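PDB 5MQR: beta-L-arabinobiosidase from Bacteroides thetaiotaomicron, which probably hydrolyses glycosidic linkages in complex plant pectin, probably by releasing beta-L-arabinobiose units. Local coordinates for residues V49-I54 against S401-P406; W312-S317 against G385-S390; Y673-S678 against N1017-N1022. One frame throughout, in Å; residues are numbered along the deposited sequence.

Contact 1: V49-I54 against S401-P406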
loop_
_atom_site.group_PDB
_atom_site.type_symbol
_atom_site.label_atom_id
_atom_site.label_comp_id
_atom_site.label_asym_id
_atom_site.label_seq_id
_atom_site.Cartn_x
_atom_site.Cartn_y
_atom_site.Cartn_z
ATOM N N VAL A 49 4.533 -8.678 -4.663
ATOM C CA VAL A 49 3.797 -9.701 -3.891
ATOM C C VAL A 49 2.997 -10.604 -4.834
ATOM O O VAL A 49 2.291 -10.132 -5.740
ATOM C CB VAL A 49 2.806 -9.072 -2.875
ATOM C CG1 VAL A 49 1.910 -10.129 -2.231
ATOM C CG2 VAL A 49 3.548 -8.286 -1.794
ATOM N N GLY A 50 3.109 -11.907 -4.601
ATOM C CA GLY A 50 2.170 -12.860 -5.159
ATOM C C GLY A 50 2.374 -13.275 -6.594
ATOM O O GLY A 50 1.445 -13.774 -7.194
ATOM N N VAL A 51 3.576 -13.094 -7.145
ATOM C CA VAL A 51 3.848 -13.460 -8.525
ATOM C C VAL A 51 3.925 -14.978 -8.608
ATOM O O VAL A 51 4.677 -15.609 -7.858
ATOM C CB VAL A 51 5.157 -12.873 -9.078
ATOM C CG1 VAL A 51 5.321 -13.231 -10.555
ATOM C CG2 VAL A 51 5.164 -11.368 -8.957
ATOM N N HIS A 52 3.150 -15.555 -9.515
ATOM C CA HIS A 52 3.261 -16.994 -9.804
ATOM C C HIS A 52 3.897 -17.204 -11.178
ATOM O O HIS A 52 3.343 -16.777 -12.203
ATOM C CB HIS A 52 1.902 -17.676 -9.740
ATOM C CG HIS A 52 1.247 -17.575 -8.407
ATOM N ND1 HIS A 52 -0.067 -17.906 -8.212
ATOM C CD2 HIS A 52 1.711 -17.149 -7.212
ATOM C CE1 HIS A 52 -0.382 -17.718 -6.943
ATOM N NE2 HIS A 52 0.686 -17.267 -6.313
ATOM N N ASN A 53 5.060 -17.840 -11.182
ATOM C CA ASN A 53 5.726 -18.219 -12.417
ATOM C C ASN A 53 5.309 -19.659 -12.677
ATOM O O ASN A 53 5.616 -20.537 -11.861
ATOM C CB ASN A 53 7.256 -18.165 -12.283
ATOM C CG ASN A 53 7.753 -16.905 -11.624
ATOM O OD1 ASN A 53 8.547 -16.970 -10.680
ATOM N ND2 ASN A 53 7.342 -15.755 -12.138
ATOM N N ILE A 54 4.643 -19.891 -13.814
ATOM C CA ILE A 54 4.092 -21.184 -14.188
ATOM C C ILE A 54 4.683 -21.643 -15.526
ATOM O O ILE A 54 4.496 -20.976 -16.550
ATOM C CB ILE A 54 2.560 -21.129 -14.335
ATOM C CG1 ILE A 54 1.908 -20.581 -13.061
ATOM C CG2 ILE A 54 1.991 -22.514 -14.647
ATOM C CD1 ILE A 54 2.166 -21.391 -11.790
ATOM N N SER A 401 3.555 -15.813 -16.402
ATOM C CA SER A 401 3.559 -15.294 -15.040
ATOM C C SER A 401 2.288 -14.527 -14.797
ATOM O O SER A 401 1.838 -13.758 -15.638
ATOM C CB SER A 401 4.775 -14.408 -14.749
ATOM O OG SER A 401 5.907 -15.192 -14.372
ATOM N N ARG A 402 1.703 -14.773 -13.636
ATOM C CA ARG A 402 0.579 -14.003 -13.144
ATOM C C ARG A 402 1.106 -13.014 -12.102
ATOM O O ARG A 402 1.757 -13.412 -11.151
ATOM C CB ARG A 402 -0.428 -14.928 -12.505
ATOM C CG ARG A 402 -1.621 -14.219 -11.903
ATOM C CD ARG A 402 -2.190 -15.114 -10.834
ATOM N NE ARG A 402 -3.482 -14.668 -10.374
ATOM C CZ ARG A 402 -4.134 -15.175 -9.328
ATOM N NH1 ARG A 402 -3.605 -16.136 -8.579
ATOM N NH2 ARG A 402 -5.332 -14.674 -9.018
ATOM N N ILE A 403 0.779 -11.747 -12.282
ATOM C CA ILE A 403 1.173 -10.681 -11.363
ATOM C C ILE A 403 -0.105 -10.041 -10.798
ATOM O O ILE A 403 -0.891 -9.476 -11.563
ATOM C CB ILE A 403 2.043 -9.646 -12.081
ATOM C CG1 ILE A 403 3.310 -10.342 -12.605
ATOM C CG2 ILE A 403 2.375 -8.486 -11.158
ATOM C CD1 ILE A 403 3.834 -9.767 -13.896
ATOM N N PRO A 404 -0.336 -10.166 -9.469
ATOM C CA PRO A 404 -1.568 -9.584 -8.900
ATOM C C PRO A 404 -1.656 -8.069 -9.044
ATOM O O PRO A 404 -0.645 -7.394 -8.947
ATOM C CB PRO A 404 -1.525 -9.998 -7.423
ATOM C CG PRO A 404 -0.727 -11.270 -7.451
ATOM C CD PRO A 404 0.345 -11.027 -8.488
ATOM N N VAL A 405 -2.866 -7.596 -9.330
ATOM C CA VAL A 405 -3.191 -6.191 -9.532
ATOM C C VAL A 405 -4.320 -5.856 -8.548
ATOM O O VAL A 405 -5.254 -6.659 -8.372
ATOM C CB VAL A 405 -3.626 -5.947 -10.984
ATOM C CG1 VAL A 405 -4.086 -4.517 -11.218
ATOM C CG2 VAL A 405 -2.471 -6.289 -11.919
ATOM N N PRO A 406 -4.234 -4.714 -7.854
ATOM C CA PRO A 406 -3.109 -3.754 -7.926
ATOM C C PRO A 406 -1.763 -4.335 -7.504
ATOM O O PRO A 406 -1.703 -5.168 -6.605
ATOM C CB PRO A 406 -3.531 -2.613 -6.961
ATOM C CG PRO A 406 -4.812 -3.032 -6.309
ATOM C CD PRO A 406 -5.310 -4.310 -6.916
HETATM O O HOH W 1 1.045 -7.634 -6.496
#
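Ser401 OG is held by two groups: Asn53 ND2 donates to it at 2.7 Å, with an N-H...O angle of 158°, and the hydroxyl of Tyr391 makes a further hydrogen bond. OG lies in the amide plane of Asn53, and the same ND2 also bonds Val351 O, which fixes the amide's rotation. Were Asn53 an alanine, Ser401 OG and Val351 O would probably each lose this donor, and the serine hydroxyl, left with Tyr391, would be likelier to turn. Asn53 and Ser401 form a non-hydrogen-bonded antiparallel pair between strands 52-57 and 397-403, neighbours in a mixed sheet that brings together the start of the N-terminal propeller region and residues some 350 positions later. The next pair is hydrogen-bonded: His52 N to Arg402 O and Arg402 N to His52 O are both 3.0 Å. On their shared face the two side chains run alongside each other, ring and guanidinium planes 67° apart, and Arg402 NH1 approaches His52 CE1 at 3.9 Å. Tyr114 OH ties both tips together by bonding His52 ND1 and Arg402 NH1, while Asp386 forms a salt bridge with Arg402 NH2. Val51 CG1 lies 4.1 Å from Ile403 CG1, side by side with it, because chi1 of Val51 (-176°) sets that methyl opposite the backbone N. Beyond the strands, Pro404 CD packs 3.2 Å from Gly50 O, and a water bridges Val49 O to Pro404 O.

Contact 2: W312-S317 against G385-S390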
loop_
_atom_site.group_PDB
_atom_site.type_symbol
_atom_site.label_atom_id
_atom_site.label_comp_id
_atom_site.label_asym_id
_atom_site.label_seq_id
_atom_site.Cartn_x
_atom_site.Cartn_y
_atom_site.Cartn_z
ATOM N N TRP A 312 7.369 -5.151 -22.869
ATOM C CA TRP A 312 5.934 -5.173 -22.953
ATOM C C TRP A 312 5.379 -4.132 -22.017
ATOM O O TRP A 312 5.713 -4.126 -20.841
ATOM C CB TRP A 312 5.414 -6.519 -22.490
ATOM C CG TRP A 312 3.936 -6.544 -22.350
ATOM C CD1 TRP A 312 3.226 -6.541 -21.194
ATOM C CD2 TRP A 312 2.987 -6.520 -23.409
ATOM N NE1 TRP A 312 1.895 -6.554 -21.459
ATOM C CE2 TRP A 312 1.711 -6.537 -22.817
ATOM C CE3 TRP A 312 3.088 -6.505 -24.809
ATOM C CZ2 TRP A 312 0.523 -6.537 -23.581
ATOM C CZ3 TRP A 312 1.920 -6.511 -25.564
ATOM C CH2 TRP A 312 0.650 -6.541 -24.945
ATOM N N GLY A 313 4.505 -3.293 -22.529
ATOM C CA GLY A 313 3.806 -2.307 -21.715
ATOM C C GLY A 313 2.301 -2.434 -21.887
ATOM O O GLY A 313 1.830 -2.686 -22.978
ATOM N N GLN A 314 1.554 -2.228 -20.814
ATOM C CA GLN A 314 0.104 -2.203 -20.888
ATOM C C GLN A 314 -0.521 -1.409 -19.763
ATOM O O GLN A 314 0.094 -1.203 -18.717
ATOM C CB GLN A 314 -0.475 -3.623 -20.868
ATOM C CG GLN A 314 -0.356 -4.389 -19.549
ATOM C CD GLN A 314 -1.065 -5.744 -19.627
ATOM O OE1 GLN A 314 -0.514 -6.743 -20.118
ATOM N NE2 GLN A 314 -2.311 -5.770 -19.171
ATOM N N ARG A 315 -1.765 -1.000 -20.008
ATOM C CA ARG A 315 -2.681 -0.590 -18.974
ATOM C C ARG A 315 -3.188 -1.804 -18.149
ATOM O O ARG A 315 -3.447 -2.864 -18.690
ATOM C CB ARG A 315 -3.867 0.180 -19.587
ATOM C CG ARG A 315 -4.548 1.038 -18.534
ATOM C CD ARG A 315 -5.692 1.913 -19.021
ATOM N NE ARG A 315 -5.796 3.033 -18.079
ATOM C CZ ARG A 315 -6.564 4.113 -18.222
ATOM N NH1 ARG A 315 -7.357 4.260 -19.285
ATOM N NH2 ARG A 315 -6.527 5.060 -17.285
ATOM N N LEU A 316 -3.309 -1.630 -16.843
ATOM C CA LEU A 316 -3.785 -2.670 -15.938
ATOM C C LEU A 316 -5.265 -2.450 -15.616
ATOM O O LEU A 316 -5.843 -1.414 -15.988
ATOM C CB LEU A 316 -2.945 -2.680 -14.655
ATOM C CG LEU A 316 -1.433 -2.794 -14.890
ATOM C CD1 LEU A 316 -0.651 -2.566 -13.608
ATOM C CD2 LEU A 316 -1.084 -4.144 -15.476
ATOM N N SER A 317 -5.876 -3.430 -14.940
ATOM C CA SER A 317 -7.312 -3.377 -14.641
ATOM C C SER A 317 -7.651 -2.298 -13.601
ATOM O O SER A 317 -8.795 -1.904 -13.501
ATOM C CB SER A 317 -7.853 -4.738 -14.170
ATOM O OG SER A 317 -7.430 -5.065 -12.862
ATOM N N GLY A 385 -8.596 -10.069 -13.045
ATOM C CA GLY A 385 -8.165 -8.672 -13.032
ATOM C C GLY A 385 -6.651 -8.492 -13.037
ATOM O O GLY A 385 -6.157 -7.349 -13.082
ATOM N N ASP A 386 -5.911 -9.591 -13.025
ATOM C CA ASP A 386 -4.481 -9.531 -12.817
ATOM C C ASP A 386 -3.745 -9.415 -14.154
ATOM O O ASP A 386 -4.362 -9.484 -15.236
ATOM C CB ASP A 386 -4.007 -10.771 -12.033
ATOM C CG ASP A 386 -4.579 -10.838 -10.621
ATOM O OD1 ASP A 386 -4.789 -9.802 -9.976
ATOM O OD2 ASP A 386 -4.798 -11.948 -10.126
ATOM N N LEU A 387 -2.426 -9.238 -14.046
ATOM C CA LEU A 387 -1.521 -9.058 -15.178
ATOM C C LEU A 387 -0.865 -10.384 -15.528
ATOM O O LEU A 387 -0.130 -10.945 -14.695
ATOM C CB LEU A 387 -0.429 -8.048 -14.837
ATOM C CG LEU A 387 0.768 -7.897 -15.793
ATOM C CD1 LEU A 387 0.311 -7.486 -17.173
ATOM C CD2 LEU A 387 1.739 -6.867 -15.249
ATOM N N TRP A 388 -1.115 -10.869 -16.747
ATOM C CA TRP A 388 -0.556 -12.119 -17.215
ATOM C C TRP A 388 0.336 -11.836 -18.396
ATOM O O TRP A 388 -0.081 -11.167 -19.366
ATOM C CB TRP A 388 -1.659 -13.067 -17.624
ATOM C CG TRP A 388 -2.500 -13.569 -16.525
ATOM C CD1 TRP A 388 -3.554 -12.944 -15.968
ATOM C CD2 TRP A 388 -2.408 -14.843 -15.891
ATOM N NE1 TRP A 388 -4.118 -13.733 -14.993
ATOM C CE2 TRP A 388 -3.434 -14.911 -14.937
ATOM C CE3 TRP A 388 -1.561 -15.934 -16.039
ATOM C CZ2 TRP A 388 -3.633 -16.030 -14.134
ATOM C CZ3 TRP A 388 -1.762 -17.036 -15.247
ATOM C CH2 TRP A 388 -2.782 -17.078 -14.307
ATOM N N VAL A 389 1.562 -12.335 -18.304
ATOM C CA VAL A 389 2.580 -12.102 -19.309
ATOM C C VAL A 389 3.205 -13.429 -19.691
ATOM O O VAL A 389 3.636 -14.191 -18.819
ATOM C CB VAL A 389 3.710 -11.168 -18.797
ATOM C CG1 VAL A 389 4.706 -10.891 -19.911
ATOM C CG2 VAL A 389 3.130 -9.830 -18.330
ATOM N N SER A 390 3.259 -13.670 -20.998
ATOM C CA SER A 390 3.940 -14.809 -21.577
ATOM C C SER A 390 5.402 -14.461 -21.885
ATOM O O SER A 390 5.741 -13.304 -22.118
ATOM C CB SER A 390 3.204 -15.274 -22.843
ATOM O OG SER A 390 3.370 -14.372 -23.938
HETATM O O HOH W 2 -1.497 -9.113 -20.487
HETATM O O HOH W 3 -4.646 -6.005 -14.975
#
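Two strands from different sheets face each other here, 312-315 at the edge of a four-stranded antiparallel sheet and 387-390 at the edge of a mixed one, and side chains and two waters connect them. Ser317 OG donates to Gly385 O at 2.6 Å, in the carbonyl plane and on a lone pair; a second donor to Gly385 O is a water that also accepts from Ser317 N. Further along, Gln314 OE1 takes Trp312 NE1 at 2.8 Å, again on a lone pair and within 3° of the indole plane. The two segments run 171° apart in direction, within the BNR repeat-like region, a family related to sialidase beta-propellers, and the four-stranded sheet has the up-and-down strand order of a propeller blade. Another water donates to both Gln314 OE1 and Trp388 O, linking the sheets. Leu387 CD1 approaches the Gln314 amide, 3.1 Å from Gln314 OE1, while Leu387 CD2 meets Leu316 CD2 at 3.9 Å. Chi1 of Leu387 (169°) sets its CG opposite the backbone N, which directs the isobutyl group at these two partners. The amide is also held from its nitrogen end, Gln314 NE2 reaching Arg315 O at 3.2 Å from above the carbonyl plane.

Contact 3: Y673-S678 against N1017-N1022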
loop_
_atom_site.group_PDB
_atom_site.type_symbol
_atom_site.label_atom_id
_atom_site.label_comp_id
_atom_site.label_asym_id
_atom_site.label_seq_id
_atom_site.Cartn_x
_atom_site.Cartn_y
_atom_site.Cartn_z
ATOM N N TYR A 673 4.411 15.770 14.245
ATOM C CA TYR A 673 5.509 15.224 15.029
ATOM C C TYR A 673 5.926 16.175 16.134
ATOM O O TYR A 673 6.178 15.718 17.257
ATOM C CB TYR A 673 6.683 14.774 14.120
ATOM C CG TYR A 673 6.260 13.573 13.322
ATOM C CD1 TYR A 673 6.207 12.307 13.907
ATOM C CD2 TYR A 673 5.791 13.713 12.011
ATOM C CE1 TYR A 673 5.749 11.205 13.177
ATOM C CE2 TYR A 673 5.329 12.632 11.284
ATOM C CZ TYR A 673 5.306 11.387 11.864
ATOM O OH TYR A 673 4.837 10.336 11.131
ATOM N N TYR A 674 5.941 17.483 15.859
ATOM C CA TYR A 674 6.331 18.431 16.883
ATOM C C TYR A 674 5.440 18.357 18.139
ATOM O O TYR A 674 5.934 18.391 19.250
ATOM C CB TYR A 674 6.342 19.869 16.346
ATOM C CG TYR A 674 6.585 20.910 17.432
ATOM C CD1 TYR A 674 7.850 21.099 17.959
ATOM C CD2 TYR A 674 5.543 21.645 17.958
ATOM C CE1 TYR A 674 8.083 22.015 18.964
ATOM C CE2 TYR A 674 5.758 22.584 18.975
ATOM C CZ TYR A 674 7.028 22.757 19.472
ATOM O OH TYR A 674 7.256 23.684 20.455
ATOM N N ARG A 675 4.140 18.262 17.949
ATOM C CA ARG A 675 3.213 18.336 19.080
ATOM C C ARG A 675 3.301 17.077 19.925
ATOM O O ARG A 675 3.119 17.155 21.139
ATOM C CB ARG A 675 1.785 18.601 18.618
ATOM C CG ARG A 675 1.567 20.056 18.166
ATOM C CD ARG A 675 1.706 21.063 19.308
ATOM N NE ARG A 675 0.740 20.792 20.347
ATOM C CZ ARG A 675 -0.405 21.451 20.546
ATOM N NH1 ARG A 675 -0.763 22.510 19.805
ATOM N NH2 ARG A 675 -1.206 21.039 21.524
ATOM N N TRP A 676 3.622 15.936 19.302
ATOM C CA TRP A 676 3.908 14.754 20.112
ATOM C C TRP A 676 5.203 14.933 20.924
ATOM O O TRP A 676 5.235 14.588 22.091
ATOM C CB TRP A 676 3.996 13.481 19.286
ATOM C CG TRP A 676 2.709 12.939 18.826
ATOM C CD1 TRP A 676 2.393 12.608 17.542
ATOM C CD2 TRP A 676 1.566 12.612 19.618
ATOM N NE1 TRP A 676 1.119 12.104 17.481
ATOM C CE2 TRP A 676 0.580 12.102 18.733
ATOM C CE3 TRP A 676 1.258 12.734 20.970
ATOM C CZ2 TRP A 676 -0.684 11.703 19.156
ATOM C CZ3 TRP A 676 0.006 12.326 21.402
ATOM C CH2 TRP A 676 -0.954 11.816 20.497
ATOM N N TRP A 677 6.247 15.462 20.280
ATOM C CA TRP A 677 7.542 15.690 20.898
ATOM C C TRP A 677 7.432 16.693 22.049
ATOM O O TRP A 677 8.119 16.591 23.067
ATOM C CB TRP A 677 8.511 16.208 19.815
ATOM C CG TRP A 677 9.899 16.577 20.261
ATOM C CD1 TRP A 677 10.978 15.751 20.364
ATOM C CD2 TRP A 677 10.361 17.874 20.582
ATOM N NE1 TRP A 677 12.084 16.456 20.752
ATOM C CE2 TRP A 677 11.733 17.768 20.893
ATOM C CE3 TRP A 677 9.748 19.123 20.659
ATOM C CZ2 TRP A 677 12.500 18.863 21.281
ATOM C CZ3 TRP A 677 10.512 20.213 21.035
ATOM C CH2 TRP A 677 11.879 20.075 21.330
ATOM N N SER A 678 6.567 17.670 21.856
ATOM C CA SER A 678 6.298 18.660 22.854
ATOM C C SER A 678 5.524 18.079 24.032
ATOM O O SER A 678 5.952 18.212 25.167
ATOM C CB SER A 678 5.481 19.787 22.247
ATOM O OG SER A 678 5.569 20.846 23.156
ATOM N N ASN A 1017 1.324 23.204 27.204
ATOM C CA ASN A 1017 0.472 22.040 27.060
ATOM C C ASN A 1017 -0.902 22.349 27.640
ATOM O O ASN A 1017 -1.187 22.043 28.795
ATOM C CB ASN A 1017 1.115 20.845 27.764
ATOM C CG ASN A 1017 0.293 19.584 27.615
ATOM O OD1 ASN A 1017 -0.454 19.430 26.627
ATOM N ND2 ASN A 1017 0.382 18.692 28.607
ATOM N N HIS A 1018 -1.732 22.942 26.792
ATOM C CA HIS A 1018 -2.944 23.619 27.193
ATOM C C HIS A 1018 -3.960 23.563 26.059
ATOM O O HIS A 1018 -4.816 24.422 25.930
ATOM C CB HIS A 1018 -2.530 25.070 27.476
ATOM C CG HIS A 1018 -3.535 25.897 28.193
ATOM N ND1 HIS A 1018 -4.046 27.053 27.648
ATOM C CD2 HIS A 1018 -4.044 25.815 29.446
ATOM C CE1 HIS A 1018 -4.861 27.628 28.516
ATOM N NE2 HIS A 1018 -4.883 26.895 29.612
ATOM N N SER A 1019 -3.887 22.513 25.258
ATOM C CA SER A 1019 -4.651 22.421 24.023
ATOM C C SER A 1019 -4.460 21.042 23.439
ATOM O O SER A 1019 -3.585 20.278 23.864
ATOM C CB SER A 1019 -4.155 23.447 22.977
ATOM O OG SER A 1019 -2.802 23.177 22.589
ATOM N N THR A 1020 -5.289 20.731 22.453
ATOM C CA THR A 1020 -5.061 19.560 21.605
ATOM C C THR A 1020 -4.608 20.044 20.228
ATOM O O THR A 1020 -4.762 21.222 19.862
ATOM C CB THR A 1020 -6.310 18.655 21.498
ATOM O OG1 THR A 1020 -7.374 19.333 20.833
ATOM C CG2 THR A 1020 -6.787 18.181 22.882
ATOM N N PHE A 1021 -4.013 19.108 19.504
ATOM C CA PHE A 1021 -3.662 19.265 18.105
ATOM C C PHE A 1021 -3.790 17.935 17.359
ATOM O O PHE A 1021 -4.493 17.830 16.375
ATOM C CB PHE A 1021 -2.244 19.845 17.899
ATOM C CG PHE A 1021 -1.908 19.984 16.462
ATOM C CD1 PHE A 1021 -2.454 21.018 15.719
ATOM C CD2 PHE A 1021 -1.149 19.025 15.814
ATOM C CE1 PHE A 1021 -2.214 21.140 14.358
ATOM C CE2 PHE A 1021 -0.904 19.139 14.449
ATOM C CZ PHE A 1021 -1.440 20.201 13.730
ATOM N N ASN A 1022 -3.051 16.942 17.804
ATOM C CA ASN A 1022 -3.072 15.669 17.165
ATOM C C ASN A 1022 -4.379 14.926 17.363
ATOM O O ASN A 1022 -4.736 14.073 16.530
ATOM C CB ASN A 1022 -1.866 14.871 17.605
ATOM C CG ASN A 1022 -0.593 15.340 16.921
ATOM O OD1 ASN A 1022 -0.622 15.783 15.766
ATOM N ND2 ASN A 1022 0.538 15.182 17.593
HETATM O O HOH W 4 0.504 19.688 23.747
#
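Arg675 leaves helix 666-680 facing the 1017-1022 segment, its CB 3.8 Å from Asn1022 ND2. CG is next, 3.7 Å from Phe1021 CD2. Bends at chi2 and chi3 then fold the chain back, so that the guanidinium lies with one face over Phe1021 CB, which sits 3.5 Å above its centre. The ring of Phe1021 leads off from there, its plane 34° from that of the guanidinium. At the tip NH2 donates to Ser1019 OG at 2.9 Å; the bond is bent, 141° at the hydrogen, with the hydroxyl oxygen tilted from the guanidinium plane. A water accepts from NH2 as well and donates a hydrogen bond to Asn1017 OD1, while NH1 bonds Gln986 OE1 and Tyr982 OH. Next along the helix, the indole of Trp676 carries Asn1022 ND2 over one face, 3.0 Å above it and offset toward the rim, and this nitrogen donates to Tyr672 O. Phe1021 is the N-cap of helix 1022-1029, and Glu718 receives the backbone N-H of both Phe1021 and Asn1022. The contact thus joins a helix to the loop that starts another in the helix-rich part of the chain that carries the MGH1-like glycoside hydrolase region. Neutral groups, Ser1019 OG, Gln986 OE1, Tyr982 OH and a water, surround the buried guanidinium, so its positive charge is probably spread over several dipoles.

Contacts 1 and 2 adjoin, their centres 10 Å apart, because strands 397-403 and 387-393 follow each other in the chain and pair in one sheet. Ile403 N lies 2.7 Å from Leu387 O and Ser401 N 2.9 Å from Val389 O, both probable hydrogen bonds, and Asp386 OD1 of contact 2 packs 3.4 Å from Pro404 CA of contact 1. Contact 3 belongs to a separate helical region: its nearest atoms are about 23 Å from contact 1 and about 28 Å from contact 2. Among bound ions, a calcium ion lies about 7 Å from the Trp312 side chain and a sodium ion about 14 Å from that of Val49; the His52 side chain is about 7 Å from a bound HEPES buffer molecule.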